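Local coordinates for protein IWS1 (Encephalitozoon cuniculi, PDB 2XPP) that probably acts as a nuclear transcription factor that helps regulate transcription by RNA polymerase II, at residues R11-R16 against S45-S50; Q18-K23 against K67-P72; T35-N40 against I81-R86. All coordinates share one frame; numbering follows the deposited sequence.

Contact 1: R11-R16 against S45-S50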
# COMPACT_ATOMS: atom_id res chain seq x y z
N ARG A 11 -16.38 -5.05 0.93
CA ARG A 11 -16.68 -4.17 -0.21
C ARG A 11 -17.01 -2.74 0.24
O ARG A 11 -16.57 -1.79 -0.40
CB ARG A 11 -17.80 -4.75 -1.07
CG ARG A 11 -17.32 -5.98 -1.83
CD ARG A 11 -18.39 -6.76 -2.61
NE ARG A 11 -17.75 -7.96 -3.18
CZ ARG A 11 -18.35 -9.09 -3.52
NH1 ARG A 11 -19.66 -9.25 -3.33
NH2 ARG A 11 -17.63 -10.11 -4.02
N SER A 12 -17.76 -2.61 1.33
CA SER A 12 -18.03 -1.28 1.94
C SER A 12 -16.76 -0.51 2.38
O SER A 12 -16.60 0.68 2.07
CB SER A 12 -19.03 -1.43 3.10
OG SER A 12 -19.12 -0.23 3.86
N LEU A 13 -15.86 -1.20 3.07
CA LEU A 13 -14.59 -0.60 3.48
C LEU A 13 -13.76 -0.19 2.27
O LEU A 13 -13.23 0.92 2.25
CB LEU A 13 -13.82 -1.54 4.41
CG LEU A 13 -12.61 -0.89 5.09
CD1 LEU A 13 -13.04 0.31 5.91
CD2 LEU A 13 -11.87 -1.91 5.97
N LYS A 14 -13.71 -1.06 1.25
CA LYS A 14 -13.00 -0.78 -0.00
C LYS A 14 -13.55 0.52 -0.62
O LYS A 14 -12.78 1.43 -0.95
CB LYS A 14 -13.18 -1.95 -0.96
CG LYS A 14 -12.33 -1.80 -2.27
CD LYS A 14 -12.59 -2.95 -3.25
CE LYS A 14 -11.82 -2.74 -4.57
NZ LYS A 14 -10.41 -3.21 -4.37
N LYS A 15 -14.88 0.64 -0.72
CA LYS A 15 -15.49 1.83 -1.32
C LYS A 15 -15.20 3.08 -0.47
O LYS A 15 -14.96 4.18 -1.03
CB LYS A 15 -17.00 1.61 -1.48
CG LYS A 15 -17.76 2.85 -2.00
CD LYS A 15 -19.27 2.61 -2.10
CE LYS A 15 -19.95 3.58 -3.07
NZ LYS A 15 -19.29 4.92 -3.08
N ARG A 16 -15.20 2.91 0.85
CA ARG A 16 -14.90 4.04 1.72
C ARG A 16 -13.48 4.57 1.47
O ARG A 16 -13.26 5.80 1.36
CB ARG A 16 -15.05 3.64 3.17
CG ARG A 16 -14.92 4.81 4.12
CD ARG A 16 -15.21 4.35 5.55
NE ARG A 16 -14.83 5.41 6.47
CZ ARG A 16 -14.70 5.25 7.78
NH1 ARG A 16 -14.94 4.06 8.35
NH2 ARG A 16 -14.34 6.30 8.52
N SER A 45 -7.61 1.89 9.62
CA SER A 45 -6.50 0.96 9.88
C SER A 45 -6.86 -0.09 10.96
O SER A 45 -6.48 -1.26 10.85
CB SER A 45 -5.21 1.72 10.21
OG SER A 45 -5.29 2.38 11.48
N ASP A 46 -7.60 0.32 11.97
CA ASP A 46 -8.10 -0.61 12.97
C ASP A 46 -8.97 -1.70 12.33
O ASP A 46 -8.82 -2.87 12.66
CB ASP A 46 -8.87 0.11 14.07
CG ASP A 46 -7.95 0.80 15.07
OD1 ASP A 46 -6.70 0.78 14.88
OD2 ASP A 46 -8.47 1.36 16.04
N ILE A 47 -9.86 -1.32 11.41
CA ILE A 47 -10.66 -2.31 10.70
C ILE A 47 -9.82 -3.21 9.78
O ILE A 47 -10.04 -4.43 9.73
CB ILE A 47 -11.79 -1.65 9.88
CG1 ILE A 47 -12.68 -0.83 10.81
CG2 ILE A 47 -12.56 -2.69 9.06
CD1 ILE A 47 -13.60 0.13 10.09
N LEU A 48 -8.86 -2.62 9.08
CA LEU A 48 -7.99 -3.38 8.19
C LEU A 48 -7.18 -4.42 8.94
O LEU A 48 -6.67 -5.36 8.31
CB LEU A 48 -7.05 -2.44 7.45
CG LEU A 48 -7.66 -1.51 6.41
CD1 LEU A 48 -6.55 -0.59 5.96
CD2 LEU A 48 -8.23 -2.31 5.22
N MET A 49 -7.07 -4.24 10.25
CA MET A 49 -6.32 -5.20 11.10
C MET A 49 -7.14 -6.44 11.52
O MET A 49 -6.60 -7.35 12.15
CB MET A 49 -5.80 -4.53 12.40
CG MET A 49 -4.89 -3.32 12.20
SD MET A 49 -3.22 -3.86 11.96
CE MET A 49 -2.36 -2.36 12.28
N SER A 50 -8.45 -6.44 11.26
CA SER A 50 -9.34 -7.51 11.72
C SER A 50 -8.90 -8.82 11.11
O SER A 50 -8.83 -8.96 9.91
CB SER A 50 -10.79 -7.24 11.27
OG SER A 50 -11.57 -8.41 11.47
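Leu-13 and Ile-47 meet methyl to methyl between helix 5-30 and helix 36-48, with Leu-48 closing in on the same leucine branch. CD2 of Leu-13 does all of this touching. It comes to 3.3 Å from CG2 of Ile-47, tighter than ordinary van der Waals contact, and lies 3.7 Å from CD2 of Leu-48, so a single methyl fits between two neighbouring residues of the other helix. In both pairs the side chains pass at a slant rather than running alongside each other.

The torsions explain which branches meet. In Leu-13 the CG lies anti to the backbone N (chi1 -169°), which sends the isobutyl group straight out toward helix 36-48. In Ile-47 it is CG2 that stands anti to N, leaving CG1 beside N, so the short branch meets the leucine while the longer one carries CD1 past it toward Arg-16. There the contact thins out: NH1 of Arg-16 is 4.5 Å from CD1 of Ile-47, and the guanidinium owes its place to polar partners, a salt bridge to Glu-43 and a hydrogen bond to Asn-40.

No hydrogen bond joins the two segments. Leu-48 also packs on Ile-62 of helix 62-70 and on Val-90 of helix 81-92, while Ile-47 touches Leu-53, so the apolar contact continues into the bundle through the C-terminal end of helix 36-48.

Contact 2: Q18-K23 against K67-P72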
# COMPACT_ATOMS: atom_id res chain seq x y z
N GLN A 18 -11.69 4.13 -1.25
CA GLN A 18 -11.67 4.71 -2.59
C GLN A 18 -12.20 6.14 -2.58
O GLN A 18 -11.63 7.02 -3.23
CB GLN A 18 -12.56 3.90 -3.56
CG GLN A 18 -11.93 2.58 -4.00
CD GLN A 18 -12.88 1.75 -4.85
OE1 GLN A 18 -14.06 2.11 -5.00
NE2 GLN A 18 -12.39 0.64 -5.39
N ASP A 19 -13.32 6.34 -1.90
CA ASP A 19 -13.96 7.65 -1.91
C ASP A 19 -13.05 8.69 -1.24
O ASP A 19 -12.93 9.84 -1.73
CB ASP A 19 -15.34 7.58 -1.24
CG ASP A 19 -16.37 6.82 -2.11
OD1 ASP A 19 -16.08 6.58 -3.30
OD2 ASP A 19 -17.44 6.46 -1.56
N ILE A 20 -12.43 8.29 -0.14
CA ILE A 20 -11.54 9.23 0.59
C ILE A 20 -10.34 9.59 -0.29
O ILE A 20 -9.93 10.77 -0.36
CB ILE A 20 -11.09 8.63 1.92
CG1 ILE A 20 -12.27 8.56 2.89
CG2 ILE A 20 -9.88 9.44 2.50
CD1 ILE A 20 -12.02 7.58 4.08
N LEU A 21 -9.77 8.60 -0.95
CA LEU A 21 -8.60 8.84 -1.80
C LEU A 21 -8.99 9.80 -2.92
O LEU A 21 -8.25 10.77 -3.16
CB LEU A 21 -8.02 7.51 -2.33
CG LEU A 21 -6.85 7.63 -3.31
CD1 LEU A 21 -5.65 8.27 -2.63
CD2 LEU A 21 -6.52 6.24 -3.72
N LYS A 22 -10.11 9.52 -3.63
CA LYS A 22 -10.52 10.36 -4.77
C LYS A 22 -10.74 11.80 -4.35
O LYS A 22 -10.34 12.72 -5.09
CB LYS A 22 -11.81 9.79 -5.42
CG LYS A 22 -11.46 8.47 -6.15
CD LYS A 22 -12.69 7.77 -6.76
CE LYS A 22 -12.30 6.41 -7.38
NZ LYS A 22 -13.41 5.89 -8.28
N LYS A 23 -11.36 11.98 -3.18
CA LYS A 23 -11.70 13.34 -2.66
C LYS A 23 -10.43 14.09 -2.29
O LYS A 23 -10.33 15.31 -2.58
CB LYS A 23 -12.63 13.27 -1.47
CG LYS A 23 -13.39 14.60 -1.10
CD LYS A 23 -14.70 14.23 -0.35
CE LYS A 23 -15.55 13.21 -1.19
NZ LYS A 23 -16.28 12.05 -0.48
N LYS A 67 -2.35 0.66 -1.44
CA LYS A 67 -1.37 1.22 -2.38
C LYS A 67 -1.71 2.68 -2.74
O LYS A 67 -0.85 3.55 -2.67
CB LYS A 67 -1.36 0.41 -3.66
CG LYS A 67 -0.42 0.96 -4.76
CD LYS A 67 -0.54 0.09 -6.01
CE LYS A 67 0.47 0.49 -7.03
NZ LYS A 67 0.09 -0.21 -8.32
N GLY A 68 -2.95 2.91 -3.15
CA GLY A 68 -3.41 4.29 -3.48
C GLY A 68 -3.17 5.29 -2.37
O GLY A 68 -2.74 6.44 -2.62
N TRP A 69 -3.54 4.92 -1.17
CA TRP A 69 -3.33 5.80 0.00
C TRP A 69 -1.84 6.08 0.28
O TRP A 69 -1.50 7.15 0.85
CB TRP A 69 -3.97 5.20 1.25
CG TRP A 69 -5.48 5.41 1.40
CD1 TRP A 69 -6.47 5.24 0.46
CD2 TRP A 69 -6.14 5.79 2.61
NE1 TRP A 69 -7.70 5.52 1.03
CE2 TRP A 69 -7.52 5.85 2.34
CE3 TRP A 69 -5.68 6.12 3.90
CZ2 TRP A 69 -8.47 6.20 3.33
CZ3 TRP A 69 -6.60 6.48 4.87
CH2 TRP A 69 -7.98 6.52 4.57
N LEU A 70 -0.96 5.16 -0.09
CA LEU A 70 0.51 5.36 0.12
C LEU A 70 1.18 6.11 -1.03
O LEU A 70 2.32 6.60 -0.91
CB LEU A 70 1.16 3.98 0.23
CG LEU A 70 0.84 3.22 1.55
CD1 LEU A 70 1.39 1.78 1.42
CD2 LEU A 70 1.49 3.92 2.78
N GLU A 71 0.50 6.17 -2.15
CA GLU A 71 1.06 6.80 -3.37
C GLU A 71 1.17 8.32 -3.28
O GLU A 71 0.45 8.95 -2.42
CB GLU A 71 0.26 6.38 -4.59
CG GLU A 71 0.64 4.98 -5.04
CD GLU A 71 -0.14 4.56 -6.28
OE1 GLU A 71 -1.36 4.88 -6.39
OE2 GLU A 71 0.46 3.95 -7.20
N PRO A 72 2.06 8.92 -4.09
CA PRO A 72 2.12 10.40 -4.06
C PRO A 72 0.78 11.03 -4.45
O PRO A 72 0.01 10.46 -5.23
CB PRO A 72 3.14 10.76 -5.14
CG PRO A 72 3.90 9.46 -5.38
CD PRO A 72 2.96 8.35 -5.12
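Trp-69, near the end of helix 62-70, reaches across to Ile-20 and Leu-21 of helix 5-30, a helix-to-helix contact of this all-helical fold, in which segment 67-72 belongs to the TFIIS N-terminal-like region. The indole CG stands anti to the carbonyl carbon of Trp-69 (chi1 -81°), which swings the ring out from its own helix toward the other one. Its two ends then have different neighbours. CZ2 of the six-membered ring lies 3.6 Å from CG2 of Ile-20, with CB and CD1 of that isoleucine close to the same ring carbon. The five-membered ring is met by Leu-21, whose CB is 3.9 Å from CD1 of Trp-69. Both aliphatic groups approach the indole obliquely. NE1 donates a hydrogen bond to the backbone O of Met-17, one turn back from Leu-21, which helps fix the rotation of the ring. Ile-44 of helix 36-48 and Leu-87 of helix 81-92 also touch the tryptophan.

Leu-21 holds its CG anti to N (chi1 176°) and thereby spreads its two methyls over the backbone of Gly-68. The lack of a side chain there leaves room for CD2, 3.7 Å from CA of Gly-68; CD1 is 3.4 Å from the glycine O.

Contact 3: T35-N40 against I81-R86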
# COMPACT_ATOMS: atom_id res chain seq x y z
N THR A 35 -7.64 16.44 3.74
CA THR A 35 -7.47 15.88 5.09
C THR A 35 -8.26 14.58 5.33
O THR A 35 -8.32 14.09 6.47
CB THR A 35 -7.91 16.90 6.16
OG1 THR A 35 -9.31 17.23 5.99
CG2 THR A 35 -7.11 18.24 6.03
N GLY A 36 -8.87 14.01 4.27
CA GLY A 36 -9.69 12.78 4.43
C GLY A 36 -8.90 11.58 4.92
O GLY A 36 -9.36 10.85 5.84
N LYS A 37 -7.71 11.38 4.37
CA LYS A 37 -6.89 10.24 4.79
C LYS A 37 -6.49 10.39 6.23
O LYS A 37 -6.61 9.45 7.04
CB LYS A 37 -5.63 10.08 3.93
CG LYS A 37 -5.95 9.61 2.51
CD LYS A 37 -4.66 9.41 1.66
CE LYS A 37 -3.80 10.66 1.61
NZ LYS A 37 -4.53 11.78 0.98
N ILE A 38 -6.00 11.56 6.56
CA ILE A 38 -5.52 11.73 7.94
C ILE A 38 -6.64 11.64 8.97
O ILE A 38 -6.42 11.14 10.08
CB ILE A 38 -4.64 13.01 8.06
CG1 ILE A 38 -3.89 13.04 9.39
CG2 ILE A 38 -5.43 14.26 7.90
CD1 ILE A 38 -2.75 12.03 9.45
N GLU A 39 -7.84 12.12 8.63
CA GLU A 39 -8.97 12.14 9.57
C GLU A 39 -9.55 10.73 9.77
O GLU A 39 -10.27 10.47 10.75
CB GLU A 39 -10.05 13.14 9.13
CG GLU A 39 -9.58 14.60 9.27
CD GLU A 39 -10.48 15.63 8.57
OE1 GLU A 39 -11.42 15.23 7.85
OE2 GLU A 39 -10.24 16.87 8.74
N ASN A 40 -9.24 9.82 8.85
CA ASN A 40 -9.88 8.50 8.86
C ASN A 40 -8.91 7.34 9.04
O ASN A 40 -9.35 6.20 9.24
CB ASN A 40 -10.67 8.30 7.56
CG ASN A 40 -11.92 9.13 7.52
OD1 ASN A 40 -12.94 8.76 8.11
ND2 ASN A 40 -11.86 10.29 6.87
N ILE A 81 3.05 11.58 7.23
CA ILE A 81 3.85 10.43 7.72
C ILE A 81 2.99 9.51 8.64
O ILE A 81 3.28 8.30 8.80
CB ILE A 81 5.17 10.91 8.42
CG1 ILE A 81 6.18 9.74 8.49
CG2 ILE A 81 4.88 11.54 9.77
CD1 ILE A 81 7.50 10.10 9.04
N LYS A 82 1.95 10.08 9.26
CA LYS A 82 1.11 9.21 10.13
C LYS A 82 0.41 8.14 9.30
O LYS A 82 0.27 6.97 9.72
CB LYS A 82 0.13 10.05 10.93
CG LYS A 82 -0.95 9.21 11.63
CD LYS A 82 -1.67 10.05 12.65
CE LYS A 82 -3.07 9.54 12.95
NZ LYS A 82 -4.14 10.33 12.20
N ILE A 83 -0.03 8.51 8.09
CA ILE A 83 -0.58 7.57 7.13
C ILE A 83 0.42 6.53 6.65
O ILE A 83 0.13 5.31 6.62
CB ILE A 83 -1.19 8.31 5.91
CG1 ILE A 83 -2.22 9.34 6.41
CG2 ILE A 83 -1.70 7.27 4.87
CD1 ILE A 83 -2.39 10.50 5.42
N ARG A 84 1.61 7.01 6.31
CA ARG A 84 2.71 6.15 5.84
C ARG A 84 3.01 5.09 6.90
O ARG A 84 3.09 3.89 6.59
CB ARG A 84 3.94 6.98 5.53
CG ARG A 84 3.60 8.01 4.43
CD ARG A 84 4.79 8.57 3.68
NE ARG A 84 5.96 9.00 4.45
CZ ARG A 84 6.22 10.28 4.78
NH1 ARG A 84 5.34 11.23 4.51
NH2 ARG A 84 7.35 10.62 5.41
N LYS A 85 3.17 5.54 8.13
CA LYS A 85 3.53 4.60 9.22
C LYS A 85 2.41 3.60 9.47
O LYS A 85 2.66 2.38 9.55
CB LYS A 85 3.82 5.36 10.50
CG LYS A 85 5.14 6.02 10.40
CD LYS A 85 5.42 6.73 11.69
CE LYS A 85 6.83 7.21 11.64
NZ LYS A 85 7.17 7.86 12.93
N ARG A 86 1.19 4.10 9.58
CA ARG A 86 0.11 3.22 10.00
C ARG A 86 -0.24 2.16 8.94
O ARG A 86 -0.46 1.01 9.29
CB ARG A 86 -1.11 4.03 10.30
CG ARG A 86 -2.21 3.17 10.82
CD ARG A 86 -1.91 2.69 12.27
NE ARG A 86 -3.05 1.92 12.73
CZ ARG A 86 -3.01 0.84 13.49
NH1 ARG A 86 -1.85 0.36 13.93
NH2 ARG A 86 -4.15 0.24 13.81
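Helix 36-40 and helix 81-86 cross at 58° with their axes 9.6 Å apart, and the backbones come nearest at Ile-38 and Ile-83, whose CA atoms are 6.5 Å apart. Two residues from each side fill the crossing. CD1 of Ile-83 rests against helix 36-40, 3.6 Å from CB of Lys-37 and close to the backbone N of Ile-38 as well. Its CG1 lies anti to the carbonyl carbon (chi1 -55°), an arrangement that carries the ethyl arm forward to the helix surface. Lys-37 runs across this arm at about a right angle, then bends at its last two torsions, so that the ammonium group turns off to a salt bridge with Asp-24 of helix 5-30 and leaves its aliphatic part to the isoleucine.

Ile-38 reaches the other way, toward Lys-82. Its CD1 is 3.8 Å from CB of Lys-82 and also comes near CG and CD, so the methyl lies across the flank of the lysine chain, again at roughly a right angle. The lysine is extended as far as CE and bends at chi4, bringing NZ back to 3.2 Å from the carbonyl O of Ile-38. The same bend sets NZ 3.5 Å from CD1 of Ile-38. Between the isoleucines themselves the fit is looser, 4.1 Å from CD1 of Ile-38 to CG1 of Ile-83.

Within the first turn of helix 36-48, ND2 of Asn-40 reaches back to the carbonyl O of Gly-36 in a nearly straight 2.8 Å bond. Here isoleucine methyls fill the crossing while the aliphatic lengths of two lysines flank it, the ammonium of Lys-37 turning away to its carboxylate: a helix-helix crossing in a TFIIS N-terminal-like helical bundle.

In the fold
Four helices carry the three contacts. Helix 5-30 supplies one side of contacts 1 and 2 in adjoining segments, and helix 36-48 serves contact 1 near its C-terminal end and contact 3 at its start. The centres lie about 13 Å (1 and 2), 14 Å (1 and 3) and 10 Å (2 and 3) apart. Along the chain every pair interleaves, so the first halves all precede the second halves. Contacts 2 and 3 meet where Ile-20 packs on Gly-36 and Lys-37; contacts 1 and 3 are tied by the salt bridge from Arg-86 to Asp-46. Together they join the N-terminal helices 5-30 and 36-48 to helices 62-70 and 81-92 in one compact bundle.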